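Local structure of restriction endonuclease AspBHI (Azoarcus sp., 4OC8) at residues L219-L228 with S337-T348; G257-P265 with I355-L366. The protein is a DNA modification-dependent restriction endonuclease that probably binds modified DNA through its N-terminal domain and cuts it with a C-terminal nuclease domain of the PD-(D/E)XK class. One frame throughout, in Å; residues are numbered along the deposited sequence.

Interaction 1. Residues L219-L228 with S337-T348; sequences LLVRSKAEQL and SYVDRQAYQEVT
Gln227 lays its amide against the backbone of Val339 and bonds to both ends of that residue. Val339 N donates to Gln227 OE1 at 2.7 Å, tilted from the carbonyl plane, while Gln227 NE2 gives a hydrogen to Val339 O at 3.2 Å, in the plane of both groups. The two bonds fix the amide's rotation, so one side chain satisfies both the N-H and the C=O of Val339. NE2 also lies at the edge of the Tyr344 ring, 3.5 Å from CE2, with the amide and ring planes nearly perpendicular.

The phenol of Tyr344 ends at Arg222. Arg222 NE reaches Tyr344 OH at 2.8 Å in an almost straight bond (167°) within the guanidinium plane, and NH2 adds a weak second one. Over one face of the same ring run Val221 CA and Arg222 N. Val221 spreads its methyls along the helix: CG1 sits 3.8 Å from Arg341 CD, and CG2 meets Thr348 OG1. At the far end, Lys224 extends across Tyr338 and places CG over the ring centre, 3.6 Å from the centroid, a CH-pi contact. CG between backbone N and carbonyl carbon (chi1 78°) carries the Tyr338 ring there; its CB meets Leu228 CD2 at 3.8 Å.

Behind these groups, Ser223 and Glu226 form a capping box that starts the short helix 224-227, and Asp340 caps helix 341-349. Residues 219-228 thus lie along the start of a helix that probably belongs to the nuclease domain. Helix 341-349 turns its other side to helix 315-324, while Val339 and Tyr344 rest on Leu356 of strand 354-357.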
loop_
_atom_site.group_PDB
_atom_site.type_symbol
_atom_site.label_atom_id
_atom_site.label_comp_id
_atom_site.label_asym_id
_atom_site.label_seq_id
_atom_site.Cartn_x
_atom_site.Cartn_y
_atom_site.Cartn_z
ATOM N N LEU A 219 -6.862 16.316 9.391
ATOM C CA LEU A 219 -5.955 15.763 10.399
ATOM C C LEU A 219 -6.663 15.456 11.719
ATOM O O LEU A 219 -7.340 16.312 12.292
ATOM C CB LEU A 219 -4.763 16.695 10.622
ATOM C CG LEU A 219 -3.890 16.900 9.382
ATOM C CD1 LEU A 219 -2.799 17.927 9.648
ATOM C CD2 LEU A 219 -3.293 15.574 8.937
ATOM N N LEU A 220 -6.501 14.224 12.187
ATOM C CA LEU A 220 -7.274 13.723 13.314
ATOM C C LEU A 220 -6.394 13.307 14.484
ATOM O O LEU A 220 -5.440 12.549 14.317
ATOM C CB LEU A 220 -8.120 12.527 12.867
ATOM C CG LEU A 220 -8.964 11.839 13.943
ATOM C CD1 LEU A 220 -10.127 12.728 14.369
ATOM C CD2 LEU A 220 -9.455 10.479 13.462
ATOM N N VAL A 221 -6.720 13.808 15.669
ATOM C CA VAL A 221 -6.109 13.307 16.893
ATOM C C VAL A 221 -7.161 12.558 17.696
ATOM O O VAL A 221 -8.182 13.126 18.080
ATOM C CB VAL A 221 -5.493 14.433 17.744
ATOM C CG1 VAL A 221 -5.296 13.974 19.182
ATOM C CG2 VAL A 221 -4.169 14.885 17.141
ATOM N N ARG A 222 -6.915 11.273 17.927
ATOM C CA ARG A 222 -7.858 10.444 18.664
ATOM C C ARG A 222 -7.749 10.664 20.168
ATOM O O ARG A 222 -6.708 11.077 20.676
ATOM C CB ARG A 222 -7.657 8.963 18.334
ATOM C CG ARG A 222 -8.330 8.500 17.053
ATOM C CD ARG A 222 -8.152 7.005 16.857
ATOM N NE ARG A 222 -6.781 6.663 16.482
ATOM C CZ ARG A 222 -6.318 5.419 16.398
ATOM N NH1 ARG A 222 -7.115 4.396 16.673
ATOM N NH2 ARG A 222 -5.059 5.198 16.045
ATOM N N SER A 223 -8.841 10.388 20.873
ATOM C CA SER A 223 -8.851 10.475 22.325
ATOM C C SER A 223 -8.463 9.130 22.927
ATOM O O SER A 223 -8.197 8.168 22.207
ATOM C CB SER A 223 -10.236 10.882 22.825
ATOM O OG SER A 223 -11.195 9.880 22.532
ATOM N N LYS A 224 -8.438 9.069 24.252
ATOM C CA LYS A 224 -8.113 7.838 24.950
ATOM C C LYS A 224 -9.197 6.793 24.698
ATOM O O LYS A 224 -8.904 5.632 24.401
ATOM C CB LYS A 224 -7.965 8.120 26.448
ATOM C CG LYS A 224 -7.518 6.941 27.298
ATOM C CD LYS A 224 -7.460 7.349 28.764
ATOM C CE LYS A 224 -7.445 6.150 29.697
ATOM N NZ LYS A 224 -7.752 6.561 31.100
ATOM N N ALA A 225 -10.451 7.218 24.797
ATOM C CA ALA A 225 -11.580 6.304 24.674
ATOM C C ALA A 225 -11.645 5.662 23.297
ATOM O O ALA A 225 -12.027 4.498 23.159
ATOM C CB ALA A 225 -12.875 7.031 24.976
ATOM N N GLU A 226 -11.272 6.430 22.280
ATOM C CA GLU A 226 -11.342 5.964 20.903
ATOM C C GLU A 226 -10.281 4.909 20.599
ATOM O O GLU A 226 -10.510 3.998 19.801
ATOM C CB GLU A 226 -11.219 7.145 19.935
ATOM C CG GLU A 226 -12.414 8.090 19.964
ATOM C CD GLU A 226 -12.182 9.362 19.166
ATOM O OE1 GLU A 226 -11.007 9.722 18.937
ATOM O OE2 GLU A 226 -13.176 10.005 18.769
ATOM N N GLN A 227 -9.124 5.033 21.244
ATOM C CA GLN A 227 -8.006 4.128 20.994
ATOM C C GLN A 227 -8.129 2.826 21.782
ATOM O O GLN A 227 -7.599 1.793 21.371
ATOM C CB GLN A 227 -6.677 4.816 21.315
ATOM C CG GLN A 227 -6.402 6.045 20.465
ATOM C CD GLN A 227 -5.216 6.849 20.963
ATOM O OE1 GLN A 227 -4.120 6.320 21.134
ATOM N NE2 GLN A 227 -5.434 8.134 21.206
ATOM N N LEU A 228 -8.828 2.881 22.912
ATOM C CA LEU A 228 -9.032 1.698 23.739
ATOM C C LEU A 228 -10.376 1.051 23.416
ATOM O O LEU A 228 -11.306 1.729 22.967
ATOM C CB LEU A 228 -8.968 2.064 25.225
ATOM C CG LEU A 228 -7.706 2.778 25.713
ATOM C CD1 LEU A 228 -7.825 3.112 27.189
ATOM C CD2 LEU A 228 -6.461 1.941 25.443
ATOM N N SER A 337 -2.007 -0.453 24.301
ATOM C CA SER A 337 -2.565 0.665 25.045
ATOM C C SER A 337 -2.894 1.806 24.093
ATOM O O SER A 337 -3.102 1.584 22.903
ATOM C CB SER A 337 -1.569 1.139 26.096
ATOM O OG SER A 337 -2.025 2.311 26.742
ATOM N N TYR A 338 -2.937 3.025 24.620
ATOM C CA TYR A 338 -3.224 4.203 23.807
ATOM C C TYR A 338 -2.044 5.172 23.780
ATOM O O TYR A 338 -1.155 5.110 24.628
ATOM C CB TYR A 338 -4.460 4.922 24.337
ATOM C CG TYR A 338 -4.201 5.766 25.570
ATOM C CD1 TYR A 338 -4.016 5.176 26.816
ATOM C CD2 TYR A 338 -4.153 7.153 25.490
ATOM C CE1 TYR A 338 -3.782 5.942 27.944
ATOM C CE2 TYR A 338 -3.922 7.925 26.612
ATOM C CZ TYR A 338 -3.741 7.317 27.836
ATOM O OH TYR A 338 -3.505 8.090 28.952
ATOM N N VAL A 339 -2.040 6.060 22.791
ATOM C CA VAL A 339 -1.046 7.122 22.696
ATOM C C VAL A 339 -1.637 8.422 23.241
ATOM O O VAL A 339 -2.718 8.833 22.817
ATOM C CB VAL A 339 -0.617 7.344 21.240
ATOM C CG1 VAL A 339 0.396 8.470 21.151
ATOM C CG2 VAL A 339 -0.051 6.065 20.658
ATOM N N ASP A 340 -0.935 9.069 24.171
ATOM C CA ASP A 340 -1.481 10.256 24.835
ATOM C C ASP A 340 -1.624 11.463 23.911
ATOM O O ASP A 340 -1.146 11.447 22.776
ATOM C CB ASP A 340 -0.698 10.626 26.110
ATOM C CG ASP A 340 0.698 11.194 25.832
ATOM O OD1 ASP A 340 1.005 11.600 24.690
ATOM O OD2 ASP A 340 1.499 11.249 26.790
ATOM N N ARG A 341 -2.261 12.511 24.429
ATOM C CA ARG A 341 -2.543 13.722 23.662
ATOM C C ARG A 341 -1.286 14.376 23.083
ATOM O O ARG A 341 -1.216 14.621 21.883
ATOM C CB ARG A 341 -3.331 14.723 24.518
ATOM C CG ARG A 341 -3.798 15.973 23.776
ATOM C CD ARG A 341 -4.599 15.625 22.529
ATOM N NE ARG A 341 -5.820 14.884 22.838
ATOM C CZ ARG A 341 -7.032 15.430 22.903
ATOM N NH1 ARG A 341 -7.188 16.728 22.677
ATOM N NH2 ARG A 341 -8.087 14.676 23.190
ATOM N N GLN A 342 -0.296 14.646 23.928
ATOM C CA GLN A 342 0.920 15.324 23.484
ATOM C C GLN A 342 1.623 14.609 22.324
ATOM O O GLN A 342 1.993 15.239 21.331
ATOM C CB GLN A 342 1.890 15.519 24.651
ATOM C CG GLN A 342 3.128 16.339 24.296
ATOM C CD GLN A 342 4.107 16.468 25.455
ATOM O OE1 GLN A 342 3.877 15.936 26.544
ATOM N NE2 GLN A 342 5.210 17.177 25.222
ATOM N N ALA A 343 1.792 13.295 22.445
ATOM C CA ALA A 343 2.505 12.516 21.432
ATOM C C ALA A 343 1.748 12.446 20.104
ATOM O O ALA A 343 2.339 12.608 19.032
ATOM C CB ALA A 343 2.808 11.116 21.952
ATOM N N TYR A 344 0.442 12.197 20.188
ATOM C CA TYR A 344 -0.424 12.160 19.016
ATOM C C TYR A 344 -0.367 13.499 18.297
ATOM O O TYR A 344 -0.162 13.560 17.083
ATOM C CB TYR A 344 -1.865 11.870 19.437
ATOM C CG TYR A 344 -2.631 10.971 18.490
ATOM C CD1 TYR A 344 -2.586 11.168 17.115
ATOM C CD2 TYR A 344 -3.391 9.915 18.974
ATOM C CE1 TYR A 344 -3.288 10.335 16.251
ATOM C CE2 TYR A 344 -4.091 9.080 18.122
ATOM C CZ TYR A 344 -4.039 9.290 16.763
ATOM O OH TYR A 344 -4.740 8.452 15.922
ATOM N N GLN A 345 -0.543 14.569 19.068
ATOM C CA GLN A 345 -0.516 15.928 18.545
ATOM C C GLN A 345 0.807 16.204 17.845
ATOM O O GLN A 345 0.828 16.748 16.743
ATOM C CB GLN A 345 -0.734 16.941 19.672
ATOM C CG GLN A 345 -1.105 18.342 19.202
ATOM C CD GLN A 345 -2.560 18.453 18.761
ATOM O OE1 GLN A 345 -3.474 18.043 19.482
ATOM N NE2 GLN A 345 -2.778 19.010 17.572
ATOM N N GLU A 346 1.907 15.820 18.484
ATOM C CA GLU A 346 3.233 16.025 17.909
ATOM C C GLU A 346 3.359 15.293 16.578
ATOM O O GLU A 346 3.838 15.855 15.587
ATOM C CB GLU A 346 4.313 15.560 18.888
ATOM C CG GLU A 346 5.736 15.637 18.348
ATOM C CD GLU A 346 6.785 15.504 19.441
ATOM O OE1 GLU A 346 6.706 16.264 20.432
ATOM O OE2 GLU A 346 7.681 14.641 19.313
ATOM N N VAL A 347 2.902 14.046 16.557
ATOM C CA VAL A 347 2.996 13.213 15.360
ATOM C C VAL A 347 2.167 13.745 14.187
ATOM O O VAL A 347 2.665 13.824 13.061
ATOM C CB VAL A 347 2.626 11.743 15.663
ATOM C CG1 VAL A 347 2.414 10.958 14.378
ATOM C CG2 VAL A 347 3.707 11.103 16.502
ATOM N N THR A 348 0.916 14.117 14.442
ATOM C CA THR A 348 0.064 14.637 13.371
ATOM C C THR A 348 0.520 16.017 12.899
ATOM O O THR A 348 0.513 16.305 11.702
ATOM C CB THR A 348 -1.437 14.687 13.764
ATOM O OG1 THR A 348 -1.638 15.645 14.807
ATOM C CG2 THR A 348 -1.927 13.317 14.222
#

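Interaction 2. Residues G257-P265 with I355-L366; sequences GALTRLLLP and ILTTAQDIVGLL
Leu365 packs its isobutyl group against helix 257-263, and the contact is almost wholly apolar, with no hydrogen bond between the two segments. Leu365 CD2 meets the helix backbone at Leu263 CA (3.8 Å) and also touches Leu263 CD1, while its CB faces Leu259 CD2 at 4.1 Å. Leu259 divides its branches: its side chain crosses that of Ile362 at about a right angle, CD1 3.9 Å from Ile362 CG2, and CD2 looks to Leu365 and, more distantly, Leu366. Leu262 adds CD1, 3.8 Å from Leu365 O.

The two helix segments cross at 69°, their axes 10.1 Å apart. Helix 251-263 packs on the five-stranded mixed sheet in which 354-357 is an outermost strand within the chain, and helix 359-368 follows that strand directly, consistent with the alpha/beta core of a PD-(D/E)XK nuclease.

The second group of contacts is between helix and strand. Leu263, its CG anti to the backbone N (chi1 -179°), sends CD2 tip to tip against Ile355 CG2 at 3.9 Å; the same methyl passes Thr357 OG1 at 3.9 Å. Beyond the pair, Trp380 of helix 374-386 touches both Leu259 and Leu366, and Ile289 of the third subunit packs on Leu264.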
loop_
_atom_site.group_PDB
_atom_site.type_symbol
_atom_site.label_atom_id
_atom_site.label_comp_id
_atom_site.label_asym_id
_atom_site.label_seq_id
_atom_site.Cartn_x
_atom_site.Cartn_y
_atom_site.Cartn_z
ATOM N N GLY A 257 4.518 -7.803 14.554
ATOM C CA GLY A 257 4.803 -8.129 13.168
ATOM C C GLY A 257 3.610 -8.792 12.517
ATOM O O GLY A 257 3.171 -8.372 11.444
ATOM N N ALA A 258 3.044 -9.787 13.195
ATOM C CA ALA A 258 1.919 -10.517 12.638
ATOM C C ALA A 258 0.778 -9.541 12.371
ATOM O O ALA A 258 0.227 -9.496 11.262
ATOM C CB ALA A 258 1.488 -11.627 13.572
ATOM N N LEU A 259 0.478 -8.715 13.370
ATOM C CA LEU A 259 -0.588 -7.732 13.244
ATOM C C LEU A 259 -0.289 -6.800 12.079
ATOM O O LEU A 259 -1.186 -6.452 11.301
ATOM C CB LEU A 259 -0.753 -6.948 14.546
ATOM C CG LEU A 259 -1.438 -7.716 15.678
ATOM C CD1 LEU A 259 -1.248 -7.004 17.011
ATOM C CD2 LEU A 259 -2.919 -7.879 15.364
ATOM N N THR A 260 0.985 -6.447 11.929
ATOM C CA THR A 260 1.389 -5.567 10.846
ATOM C C THR A 260 1.025 -6.203 9.509
ATOM O O THR A 260 0.443 -5.542 8.652
ATOM C CB THR A 260 2.887 -5.210 10.929
ATOM O OG1 THR A 260 3.086 -4.253 11.978
ATOM C CG2 THR A 260 3.387 -4.618 9.625
ATOM N N ARG A 261 1.298 -7.498 9.361
ATOM C CA ARG A 261 1.017 -8.165 8.097
ATOM C C ARG A 261 -0.471 -8.092 7.771
ATOM O O ARG A 261 -0.848 -8.111 6.601
ATOM C CB ARG A 261 1.506 -9.617 8.120
ATOM C CG ARG A 261 2.996 -9.766 7.881
ATOM C CD ARG A 261 3.410 -11.217 7.940
ATOM N NE ARG A 261 4.845 -11.410 7.748
ATOM C CZ ARG A 261 5.464 -12.577 7.912
ATOM N NH1 ARG A 261 4.770 -13.648 8.277
ATOM N NH2 ARG A 261 6.775 -12.678 7.719
ATOM N N LEU A 262 -1.311 -8.005 8.802
ATOM C CA LEU A 262 -2.754 -7.959 8.595
ATOM C C LEU A 262 -3.133 -6.542 8.201
ATOM O O LEU A 262 -3.992 -6.333 7.345
ATOM C CB LEU A 262 -3.484 -8.352 9.873
ATOM C CG LEU A 262 -3.540 -9.837 10.223
ATOM C CD1 LEU A 262 -4.195 -10.070 11.584
ATOM C CD2 LEU A 262 -4.271 -10.606 9.140
ATOM N N LEU A 263 -2.462 -5.574 8.820
ATOM C CA LEU A 263 -2.766 -4.165 8.616
ATOM C C LEU A 263 -2.334 -3.650 7.243
ATOM O O LEU A 263 -2.994 -2.754 6.687
ATOM C CB LEU A 263 -2.111 -3.313 9.715
ATOM C CG LEU A 263 -2.365 -1.806 9.657
ATOM C CD1 LEU A 263 -3.718 -1.467 10.261
ATOM C CD2 LEU A 263 -1.254 -0.973 10.305
ATOM N N LEU A 264 -1.267 -4.245 6.694
ATOM C CA LEU A 264 -0.525 -3.672 5.564
ATOM C C LEU A 264 -0.659 -4.424 4.241
ATOM O O LEU A 264 -0.759 -5.650 4.235
ATOM C CB LEU A 264 0.980 -3.497 5.951
ATOM C CG LEU A 264 1.169 -2.428 7.007
ATOM C CD1 LEU A 264 2.596 -1.961 7.278
ATOM C CD2 LEU A 264 0.343 -1.268 6.572
ATOM N N PRO A 265 -0.648 -3.680 3.126
ATOM C CA PRO A 265 -1.094 -4.086 1.794
ATOM C C PRO A 265 -0.210 -5.097 1.044
ATOM O O PRO A 265 -0.393 -5.308 -0.157
ATOM C CB PRO A 265 -1.141 -2.768 1.025
ATOM C CG PRO A 265 -0.859 -1.680 1.986
ATOM C CD PRO A 265 -0.194 -2.285 3.150
ATOM N N ILE A 355 2.382 5.309 11.567
ATOM C CA ILE A 355 1.082 4.682 11.804
ATOM C C ILE A 355 0.934 4.333 13.275
ATOM O O ILE A 355 1.813 3.708 13.857
ATOM C CB ILE A 355 0.919 3.379 11.002
ATOM C CG1 ILE A 355 1.090 3.640 9.507
ATOM C CG2 ILE A 355 -0.433 2.749 11.279
ATOM C CD1 ILE A 355 1.076 2.389 8.673
ATOM N N LEU A 356 -0.182 4.730 13.874
ATOM C CA LEU A 356 -0.425 4.455 15.284
ATOM C C LEU A 356 -1.509 3.399 15.459
ATOM O O LEU A 356 -2.702 3.702 15.410
ATOM C CB LEU A 356 -0.810 5.736 16.033
ATOM C CG LEU A 356 0.216 6.874 16.055
ATOM C CD1 LEU A 356 -0.402 8.128 16.634
ATOM C CD2 LEU A 356 1.451 6.469 16.848
ATOM N N THR A 357 -1.082 2.159 15.673
ATOM C CA THR A 357 -1.998 1.051 15.894
ATOM C C THR A 357 -2.228 0.860 17.385
ATOM O O THR A 357 -1.371 0.326 18.085
ATOM C CB THR A 357 -1.430 -0.251 15.318
ATOM O OG1 THR A 357 -0.888 -0.000 14.018
ATOM C CG2 THR A 357 -2.509 -1.309 15.214
ATOM N N THR A 358 -3.384 1.300 17.867
ATOM C CA THR A 358 -3.712 1.204 19.282
ATOM C C THR A 358 -4.550 -0.033 19.579
ATOM O O THR A 358 -4.768 -0.867 18.701
ATOM C CB THR A 358 -4.452 2.459 19.762
ATOM O OG1 THR A 358 -5.744 2.528 19.145
ATOM C CG2 THR A 358 -3.654 3.695 19.402
ATOM N N ALA A 359 -5.020 -0.144 20.818
ATOM C CA ALA A 359 -5.725 -1.337 21.274
ATOM C C ALA A 359 -6.984 -1.643 20.460
ATOM O O ALA A 359 -7.224 -2.793 20.080
ATOM C CB ALA A 359 -6.059 -1.221 22.752
ATOM N N GLN A 360 -7.785 -0.613 20.197
ATOM C CA GLN A 360 -8.990 -0.773 19.394
ATOM C C GLN A 360 -8.628 -1.315 18.011
ATOM O O GLN A 360 -9.306 -2.197 17.472
ATOM C CB GLN A 360 -9.734 0.560 19.275
ATOM C CG GLN A 360 -11.018 0.485 18.470
ATOM C CD GLN A 360 -11.934 -0.631 18.936
ATOM O OE1 GLN A 360 -12.185 -0.788 20.130
ATOM N NE2 GLN A 360 -12.433 -1.420 17.991
ATOM N N ASP A 361 -7.539 -0.798 17.458
ATOM C CA ASP A 361 -7.069 -1.231 16.153
ATOM C C ASP A 361 -6.664 -2.701 16.173
ATOM O O ASP A 361 -6.963 -3.451 15.240
ATOM C CB ASP A 361 -5.919 -0.342 15.682
ATOM C CG ASP A 361 -6.354 1.096 15.451
ATOM O OD1 ASP A 361 -7.519 1.299 15.043
ATOM O OD2 ASP A 361 -5.545 2.020 15.679
ATOM N N ILE A 362 -6.000 -3.118 17.247
ATOM C CA ILE A 362 -5.651 -4.523 17.412
ATOM C C ILE A 362 -6.917 -5.376 17.475
ATOM O O ILE A 362 -6.980 -6.460 16.891
ATOM C CB ILE A 362 -4.784 -4.756 18.665
ATOM C CG1 ILE A 362 -3.452 -4.018 18.528
ATOM C CG2 ILE A 362 -4.534 -6.242 18.881
ATOM C CD1 ILE A 362 -2.518 -4.227 19.695
ATOM N N VAL A 363 -7.932 -4.871 18.168
ATOM C CA VAL A 363 -9.206 -5.570 18.251
ATOM C C VAL A 363 -9.832 -5.763 16.869
ATOM O O VAL A 363 -10.303 -6.858 16.536
ATOM C CB VAL A 363 -10.187 -4.831 19.165
ATOM C CG1 VAL A 363 -11.554 -5.485 19.115
ATOM C CG2 VAL A 363 -9.656 -4.811 20.584
ATOM N N GLY A 364 -9.824 -4.701 16.064
ATOM C CA GLY A 364 -10.366 -4.768 14.716
ATOM C C GLY A 364 -9.616 -5.743 13.827
ATOM O O GLY A 364 -10.222 -6.588 13.150
ATOM N N LEU A 365 -8.291 -5.629 13.833
ATOM C CA LEU A 365 -7.436 -6.537 13.075
ATOM C C LEU A 365 -7.676 -7.993 13.474
ATOM O O LEU A 365 -7.696 -8.880 12.621
ATOM C CB LEU A 365 -5.965 -6.170 13.270
ATOM C CG LEU A 365 -5.495 -4.824 12.718
ATOM C CD1 LEU A 365 -4.142 -4.437 13.306
ATOM C CD2 LEU A 365 -5.426 -4.867 11.201
ATOM N N LEU A 366 -7.860 -8.236 14.769
ATOM C CA LEU A 366 -8.149 -9.586 15.246
ATOM C C LEU A 366 -9.513 -10.052 14.752
ATOM O O LEU A 366 -9.671 -11.212 14.376
ATOM C CB LEU A 366 -8.075 -9.672 16.776
ATOM C CG LEU A 366 -6.695 -9.665 17.445
ATOM C CD1 LEU A 366 -6.843 -9.754 18.948
ATOM C CD2 LEU A 366 -5.806 -10.786 16.930
#

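The two contacts have centres about 16 Å apart and meet at the start of helix 359-368. Gln227 O, from interaction 1, lies 2.7 Å from Gln360 N and 3.0 Å from Thr358 OG1, both probable hydrogen bonds, so the end of helix 224-227 sits on the first turn of the helix used in interaction 2. Arg222 NH2 comes within 2.9 Å of Leu356 O, a weak bond to strand 354-357. Asp361 joins the two further: its OD2 accepts from Thr358 N within interaction 2 and forms a salt bridge with Arg222 NH1 of interaction 1. In sequence the segments alternate, and Pro293 of the third subunit packs on both Arg222 and Asp361.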